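Local atomic coordinates of hypothetical protein Atu2648 (Agrobacterium tumefaciens str. C58, PDB entry 1ZCE), a protein that is of unknown function but consists largely of an EVE domain, related to the PUA and ASCH domains, which suggests a role in binding modified nucleic acid. Residues G47-F52 with I64-A69; W14-Q19 with D60-V65; V32-A37 with M118-Q123. One frame throughout, in Å; residues are numbered along the deposited sequence.

Contact 1. Residues G47-F52 with I64-A69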
# COMPACT_ATOMS: atom_id res chain seq x y z
N GLY A 47 -9.54 -2.57 -7.90
CA GLY A 47 -9.99 -1.23 -7.57
C GLY A 47 -9.73 -0.79 -6.14
O GLY A 47 -9.85 0.39 -5.83
N ASP A 48 -9.41 -1.73 -5.25
CA ASP A 48 -9.13 -1.37 -3.86
C ASP A 48 -7.98 -0.38 -3.85
O ASP A 48 -6.97 -0.59 -4.53
CB ASP A 48 -8.74 -2.59 -3.03
CG ASP A 48 -9.94 -3.36 -2.51
OD1 ASP A 48 -11.09 -3.01 -2.82
OD2 ASP A 48 -9.73 -4.34 -1.76
N LYS A 49 -8.13 0.69 -3.08
CA LYS A 49 -7.12 1.73 -2.99
C LYS A 49 -6.23 1.53 -1.78
O LYS A 49 -6.63 0.93 -0.78
CB LYS A 49 -7.80 3.10 -2.91
CG LYS A 49 -8.75 3.38 -4.07
CD LYS A 49 -8.02 3.39 -5.40
CE LYS A 49 -8.93 3.84 -6.55
NZ LYS A 49 -10.10 2.95 -6.76
N GLY A 50 -5.00 2.03 -1.88
CA GLY A 50 -4.07 1.90 -0.78
C GLY A 50 -2.94 2.90 -0.85
O GLY A 50 -2.78 3.63 -1.84
N PHE A 51 -2.15 2.94 0.21
CA PHE A 51 -1.02 3.85 0.30
C PHE A 51 0.27 3.19 -0.13
O PHE A 51 0.51 2.02 0.15
CB PHE A 51 -0.83 4.35 1.73
CG PHE A 51 -1.95 5.21 2.24
CD1 PHE A 51 -2.45 6.25 1.47
CD2 PHE A 51 -2.48 5.01 3.51
CE1 PHE A 51 -3.46 7.09 1.95
CE2 PHE A 51 -3.48 5.83 4.00
CZ PHE A 51 -3.97 6.88 3.22
N PHE A 52 1.09 3.96 -0.84
CA PHE A 52 2.40 3.50 -1.26
C PHE A 52 3.29 4.23 -0.24
O PHE A 52 3.35 5.46 -0.22
CB PHE A 52 2.71 3.94 -2.69
CG PHE A 52 3.95 3.32 -3.29
CD1 PHE A 52 5.21 3.83 -3.01
CD2 PHE A 52 3.85 2.23 -4.15
CE1 PHE A 52 6.36 3.28 -3.58
CE2 PHE A 52 4.99 1.66 -4.73
CZ PHE A 52 6.24 2.19 -4.45
N ILE A 64 -0.94 7.11 -3.80
CA ILE A 64 -2.07 6.20 -3.69
C ILE A 64 -2.04 5.27 -4.90
O ILE A 64 -1.77 5.70 -6.03
CB ILE A 64 -3.40 6.97 -3.67
CG1 ILE A 64 -3.48 7.80 -2.39
CG2 ILE A 64 -4.58 6.00 -3.76
CD1 ILE A 64 -4.77 8.61 -2.24
N VAL A 65 -2.30 3.99 -4.64
CA VAL A 65 -2.32 2.98 -5.69
C VAL A 65 -3.64 2.24 -5.66
O VAL A 65 -4.47 2.44 -4.77
CB VAL A 65 -1.20 1.93 -5.50
CG1 VAL A 65 0.16 2.58 -5.66
CG2 VAL A 65 -1.32 1.28 -4.12
N GLU A 66 -3.84 1.40 -6.66
CA GLU A 66 -5.04 0.58 -6.74
C GLU A 66 -4.65 -0.80 -7.24
O GLU A 66 -3.66 -0.97 -7.95
CB GLU A 66 -6.07 1.20 -7.70
CG GLU A 66 -5.64 1.22 -9.16
CD GLU A 66 -6.65 1.92 -10.05
OE1 GLU A 66 -6.40 2.04 -11.26
OE2 GLU A 66 -7.70 2.36 -9.53
N VAL A 67 -5.43 -1.79 -6.85
CA VAL A 67 -5.18 -3.16 -7.26
C VAL A 67 -5.67 -3.33 -8.70
O VAL A 67 -6.80 -2.97 -9.01
CB VAL A 67 -5.94 -4.14 -6.34
CG1 VAL A 67 -5.82 -5.56 -6.86
CG2 VAL A 67 -5.39 -4.06 -4.91
N CYS A 68 -4.81 -3.84 -9.57
CA CYS A 68 -5.21 -4.04 -10.96
C CYS A 68 -5.18 -5.51 -11.40
O CYS A 68 -5.45 -5.83 -12.56
CB CYS A 68 -4.36 -3.18 -11.90
SG CYS A 68 -2.58 -3.33 -11.73
N ALA A 69 -4.84 -6.39 -10.47
CA ALA A 69 -4.83 -7.83 -10.72
C ALA A 69 -5.00 -8.54 -9.38
O ALA A 69 -4.32 -8.23 -8.41
CB ALA A 69 -3.53 -8.26 -11.39
O HOH W 1 -10.22 2.92 -9.63
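Gly50 and Val65 form the hydrogen-bonded pair of an antiparallel hairpin, exchanging two backbone bonds: Val65 N to Gly50 O at 2.9 Å and Gly50 N to Val65 O at 3.0 Å. Further along, Val67 N donates to Asp48 O, and Gly47 N gives Val67 O a nearly straight bond (172°). CA-H...O contacts, such as Glu66 CA to Asp48 O at 3.2 Å, add to the same carbonyls. Gly47 has a positive phi (94°), where a CB would press on the preceding carbonyl, so glycine suits this entry to the strand.

The polar side chains meet at the non-hydrogen-bonded pair Lys49 and Glu66, which run side by side in the same direction. Bends at chi2 and chi4 curl the lysine back, and Lys49 NZ donates to Gly47 O at 2.7 Å. Its ion pair with Glu66 is long, NZ to OE2 3.7 Å, but a water accepts from NZ and donates to OE2. The other carboxylate oxygen, OE1, pairs with Arg89.

Apolar contacts lie toward the other end. Ile64 CG1 reaches the edge of the Phe51 ring, 4.3 Å from CD1, while Val65 CG1 lies 4.0 Å from Phe52 CD2. All four residues are buried, which suits apolar types; beta-branched Ile64 and Val65 favour strands.

Strand 4-9 flanks strand 49-54, strand 84-99 flanks strand 60-73, and helix 127-136 covers Phe51, Lys49 and Ile64.

Contact 2. Residues W14-Q19 with D60-V65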
# COMPACT_ATOMS: atom_id res chain seq x y z
N TRP A 14 12.40 -0.24 -5.05
CA TRP A 14 11.25 0.11 -5.87
C TRP A 14 10.62 1.39 -5.34
O TRP A 14 9.92 1.38 -4.32
CB TRP A 14 10.23 -1.04 -5.85
CG TRP A 14 9.12 -0.84 -6.82
CD1 TRP A 14 7.82 -0.54 -6.53
CD2 TRP A 14 9.21 -0.91 -8.25
NE1 TRP A 14 7.10 -0.41 -7.69
CE2 TRP A 14 7.93 -0.63 -8.76
CE3 TRP A 14 10.26 -1.17 -9.14
CZ2 TRP A 14 7.66 -0.61 -10.14
CZ3 TRP A 14 9.99 -1.15 -10.51
CH2 TRP A 14 8.70 -0.87 -10.99
N SER A 15 10.88 2.49 -6.03
CA SER A 15 10.38 3.79 -5.61
C SER A 15 9.04 4.15 -6.23
O SER A 15 8.60 3.54 -7.21
CB SER A 15 11.39 4.88 -5.98
OG SER A 15 11.42 5.03 -7.39
N TRP A 16 8.42 5.17 -5.65
CA TRP A 16 7.15 5.67 -6.13
C TRP A 16 7.30 6.13 -7.58
O TRP A 16 6.40 5.92 -8.40
CB TRP A 16 6.70 6.83 -5.23
CG TRP A 16 5.49 7.56 -5.70
CD1 TRP A 16 5.38 8.90 -5.92
CD2 TRP A 16 4.20 6.99 -6.00
NE1 TRP A 16 4.11 9.21 -6.34
CE2 TRP A 16 3.37 8.06 -6.40
CE3 TRP A 16 3.68 5.69 -5.98
CZ2 TRP A 16 2.03 7.87 -6.77
CZ3 TRP A 16 2.35 5.50 -6.35
CH2 TRP A 16 1.54 6.59 -6.74
N GLU A 17 8.43 6.74 -7.91
CA GLU A 17 8.66 7.19 -9.27
C GLU A 17 8.65 6.00 -10.23
O GLU A 17 8.07 6.07 -11.31
CB GLU A 17 10.00 7.93 -9.37
CG GLU A 17 10.02 9.28 -8.66
CD GLU A 17 9.17 10.33 -9.35
OE1 GLU A 17 9.02 11.44 -8.79
OE2 GLU A 17 8.65 10.06 -10.45
N MSE A 18 9.28 4.90 -9.82
CA MSE A 18 9.30 3.71 -10.66
C MSE A 18 7.89 3.14 -10.79
O MSE A 18 7.50 2.65 -11.85
CB MSE A 18 10.24 2.66 -10.06
CG MSE A 18 11.70 3.09 -10.03
SE MSE A 18 12.82 1.85 -9.06
CE MSE A 18 13.49 0.82 -10.55
N GLN A 19 7.13 3.20 -9.70
CA GLN A 19 5.76 2.70 -9.71
C GLN A 19 4.94 3.50 -10.72
O GLN A 19 4.23 2.93 -11.55
CB GLN A 19 5.15 2.81 -8.31
CG GLN A 19 3.73 2.26 -8.21
CD GLN A 19 3.65 0.79 -8.55
OE1 GLN A 19 4.32 -0.04 -7.93
NE2 GLN A 19 2.84 0.45 -9.54
N ASP A 60 7.63 7.71 4.56
CA ASP A 60 6.44 8.52 4.35
C ASP A 60 5.51 7.96 3.29
O ASP A 60 5.91 7.17 2.43
CB ASP A 60 6.83 9.97 3.99
CG ASP A 60 7.85 10.06 2.86
OD1 ASP A 60 8.16 11.21 2.46
OD2 ASP A 60 8.34 9.03 2.37
N VAL A 61 4.24 8.35 3.39
CA VAL A 61 3.22 7.95 2.44
C VAL A 61 3.36 8.94 1.29
O VAL A 61 3.10 10.13 1.45
CB VAL A 61 1.81 8.05 3.05
CG1 VAL A 61 0.76 7.73 1.99
CG2 VAL A 61 1.68 7.08 4.22
N VAL A 62 3.76 8.44 0.12
CA VAL A 62 4.00 9.29 -1.03
C VAL A 62 2.99 9.21 -2.16
O VAL A 62 3.01 10.05 -3.05
CB VAL A 62 5.40 9.01 -1.61
CG1 VAL A 62 6.45 9.40 -0.59
CG2 VAL A 62 5.53 7.54 -1.97
N GLY A 63 2.12 8.21 -2.13
CA GLY A 63 1.14 8.10 -3.19
C GLY A 63 0.03 7.12 -2.91
O GLY A 63 0.05 6.42 -1.89
N ILE A 64 -0.94 7.11 -3.80
CA ILE A 64 -2.07 6.20 -3.69
C ILE A 64 -2.04 5.27 -4.90
O ILE A 64 -1.77 5.70 -6.03
CB ILE A 64 -3.40 6.97 -3.67
CG1 ILE A 64 -3.48 7.80 -2.39
CG2 ILE A 64 -4.58 6.00 -3.76
CD1 ILE A 64 -4.77 8.61 -2.24
N VAL A 65 -2.30 3.99 -4.64
CA VAL A 65 -2.32 2.98 -5.69
C VAL A 65 -3.64 2.24 -5.66
O VAL A 65 -4.47 2.44 -4.77
CB VAL A 65 -1.20 1.93 -5.50
CG1 VAL A 65 0.16 2.58 -5.66
CG2 VAL A 65 -1.32 1.28 -4.12
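The indole of Trp16 lies against the backbone of residues 62-64 in strand 60-73 and packs closely from Val62 to Val65. With CG anti to the backbone N (chi1 173°), the ring extends from helix 16-22 to the strand. Gly63 CA sits over the six-membered ring in a CH-pi contact, 3.9 Å from its centroid and 17° off the normal; a CB here would clash with Trp16 CZ2, so glycine lets the ring settle on the main chain. Val62 O lies over the same face, near the rim. Val62 CG2 packs 3.5 Å from Trp16 CB, and Val65 CG1 meets the ring edge at Trp16 CZ3, 3.7 Å away. The buried indole N-H is satisfied by Asp93.

Gln19 packs more loosely, its CG 4.4 Å from Val65 CG1. Gln19 OE1 accepts from Trp14 NE1 (2.8 Å), lying in the plane of that indole. Glu17 and Met18, a selenomethionine, form the exposed side and do not touch the strand segment.

Ser15, the N-cap, accepts from Met18 N through OG. The contact joins this N-capped helix to a strand of the EVE-domain sheet with a classic beta bulge, Val62 and Gly63 opposite Phe52.

Contact 3. Residues V32-A37 with M118-Q123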
# COMPACT_ATOMS: atom_id res chain seq x y z
N VAL A 32 6.88 -10.94 -1.43
CA VAL A 32 6.26 -11.04 -0.12
C VAL A 32 6.38 -12.48 0.37
O VAL A 32 5.92 -13.41 -0.29
CB VAL A 32 4.78 -10.61 -0.16
CG1 VAL A 32 4.11 -10.88 1.18
CG2 VAL A 32 4.69 -9.14 -0.51
N ARG A 33 7.03 -12.65 1.53
CA ARG A 33 7.23 -13.97 2.12
C ARG A 33 6.75 -13.95 3.57
O ARG A 33 7.42 -14.44 4.48
CB ARG A 33 8.71 -14.36 2.05
CG ARG A 33 9.27 -14.40 0.62
CD ARG A 33 8.63 -15.52 -0.20
NE ARG A 33 9.19 -15.61 -1.56
CZ ARG A 33 8.67 -15.02 -2.63
NH1 ARG A 33 7.56 -14.31 -2.53
NH2 ARG A 33 9.26 -15.16 -3.82
N ASN A 34 5.57 -13.36 3.76
CA ASN A 34 4.93 -13.23 5.06
C ASN A 34 3.49 -13.68 4.83
O ASN A 34 2.80 -13.16 3.95
CB ASN A 34 4.99 -11.77 5.51
CG ASN A 34 4.28 -11.53 6.83
OD1 ASN A 34 3.06 -11.52 6.91
ND2 ASN A 34 5.06 -11.33 7.89
N TYR A 35 3.03 -14.66 5.62
CA TYR A 35 1.68 -15.18 5.44
C TYR A 35 0.58 -14.15 5.61
O TYR A 35 -0.35 -14.09 4.81
CB TYR A 35 1.45 -16.35 6.40
CG TYR A 35 2.36 -17.52 6.14
CD1 TYR A 35 3.30 -17.93 7.09
CD2 TYR A 35 2.31 -18.21 4.93
CE1 TYR A 35 4.16 -18.99 6.84
CE2 TYR A 35 3.17 -19.28 4.67
CZ TYR A 35 4.09 -19.66 5.63
OH TYR A 35 4.95 -20.71 5.38
N GLN A 36 0.68 -13.32 6.64
CA GLN A 36 -0.35 -12.31 6.88
C GLN A 36 -0.41 -11.29 5.75
O GLN A 36 -1.50 -10.89 5.33
CB GLN A 36 -0.10 -11.60 8.21
CG GLN A 36 -1.05 -10.44 8.46
CD GLN A 36 -2.50 -10.84 8.33
OE1 GLN A 36 -3.36 -10.01 8.04
NE2 GLN A 36 -2.80 -12.12 8.56
N ALA A 37 0.75 -10.86 5.26
CA ALA A 37 0.81 -9.89 4.17
C ALA A 37 0.20 -10.52 2.91
O ALA A 37 -0.56 -9.88 2.18
CB ALA A 37 2.24 -9.47 3.91
N MSE A 118 5.37 -4.21 13.22
CA MSE A 118 6.76 -3.96 12.88
C MSE A 118 7.30 -4.81 11.74
O MSE A 118 8.37 -4.53 11.21
CB MSE A 118 7.64 -4.18 14.12
CG MSE A 118 7.39 -3.22 15.27
SE MSE A 118 7.71 -1.37 14.79
CE MSE A 118 5.88 -0.78 14.68
N ARG A 119 6.55 -5.84 11.35
CA ARG A 119 7.01 -6.73 10.28
C ARG A 119 6.03 -7.00 9.15
O ARG A 119 6.26 -7.87 8.31
CB ARG A 119 7.41 -8.07 10.89
CG ARG A 119 8.62 -8.00 11.80
CD ARG A 119 8.88 -9.33 12.50
NE ARG A 119 8.63 -10.47 11.61
CZ ARG A 119 7.52 -11.20 11.63
NH1 ARG A 119 7.37 -12.21 10.78
NH2 ARG A 119 6.56 -10.92 12.50
N LEU A 120 4.93 -6.25 9.10
CA LEU A 120 3.94 -6.45 8.06
C LEU A 120 4.18 -5.48 6.90
O LEU A 120 4.06 -4.27 7.06
CB LEU A 120 2.55 -6.23 8.64
CG LEU A 120 1.41 -6.70 7.74
CD1 LEU A 120 1.51 -8.20 7.52
CD2 LEU A 120 0.08 -6.34 8.38
N SER A 121 4.49 -6.02 5.72
CA SER A 121 4.78 -5.19 4.54
C SER A 121 3.55 -4.78 3.75
O SER A 121 3.61 -3.83 2.96
CB SER A 121 5.77 -5.91 3.61
OG SER A 121 5.15 -7.01 2.97
N VAL A 122 2.45 -5.50 3.93
CA VAL A 122 1.18 -5.20 3.26
C VAL A 122 0.17 -5.21 4.40
O VAL A 122 -0.04 -6.24 5.05
CB VAL A 122 0.84 -6.25 2.21
CG1 VAL A 122 -0.45 -5.87 1.49
CG2 VAL A 122 1.97 -6.38 1.21
N GLN A 123 -0.45 -4.06 4.63
CA GLN A 123 -1.34 -3.89 5.77
C GLN A 123 -2.73 -3.34 5.51
O GLN A 123 -2.99 -2.72 4.48
CB GLN A 123 -0.67 -2.94 6.77
CG GLN A 123 0.81 -3.17 7.01
CD GLN A 123 1.47 -2.04 7.79
OE1 GLN A 123 2.58 -2.20 8.30
NE2 GLN A 123 0.81 -0.88 7.86
O HOH W 2 8.02 -12.05 8.06
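Asn34 CG and Leu120 CG are each anti to their backbone N (chi1 177° and -167°), and these torsions carry the amide and the isobutyl group together, crossing at about a right angle. Leu120 CD1 does the touching: it lies 3.7 Å from Asn34 OD1, 3.5 Å from Gln36 CG and 3.9 Å from Ala37 CB. One methyl thus fills the angle between the capping side chain and the first turn of helix 35-42, where the small side chain of Ala37 allows the close approach.

Ala37 CB also meets Val122 CB at 3.9 Å, bringing the buried start of strand 122-125 against the helix. Val32 CG2 adds a more distant apolar contact, 4.2 Å from Val122 CG2, and Ser121 OG lies near both Val32 and Ala37.

The polar, more exposed part involves Asn34 and Arg119, whose amide and guanidinium planes are 43° apart. Asn34 ND2 and Arg119 NH1 are both N-H donors, 3.8 Å apart, so a shared acceptor suits them: a water accepts from Asn34 ND2 at 3.1 Å and, more weakly, from Arg119 NH1. Asparagine suits this position because its two amide ends do different work: ND2 faces the water, while Asn34 OD1 accepts from Ala37 N at 2.9 Å.

Asn34 is the N-cap of helix 35-42, and this is its capping bond. Within the EVE domain, the contact joins the capped helix start to the loop before, and the first residue of, strand 122-125, outermost in the mixed sheet beside strand 4-9.

In the fold
Contacts 1 and 2 are buried and meet on strand 60-73, sharing Ile64 and Val65: contact 1 pairs that strand with its hairpin partner 49-54, and contact 2 lays helix 16-22 on it. They touch through Phe52, whose backbone faces the bulge at Val62 and Gly63 and whose ring meets Trp16. Contact 3 is only partly buried and lies apart, its centre about 16 Å from that of contact 1 and about 18 Å from that of contact 2, at the start of the edge strand 122-125 of the same sheet. The chemistry changes accordingly: main-chain bonds dominate contact 1, an aromatic face contact 2, and methyl groups with a bridging water contact 3.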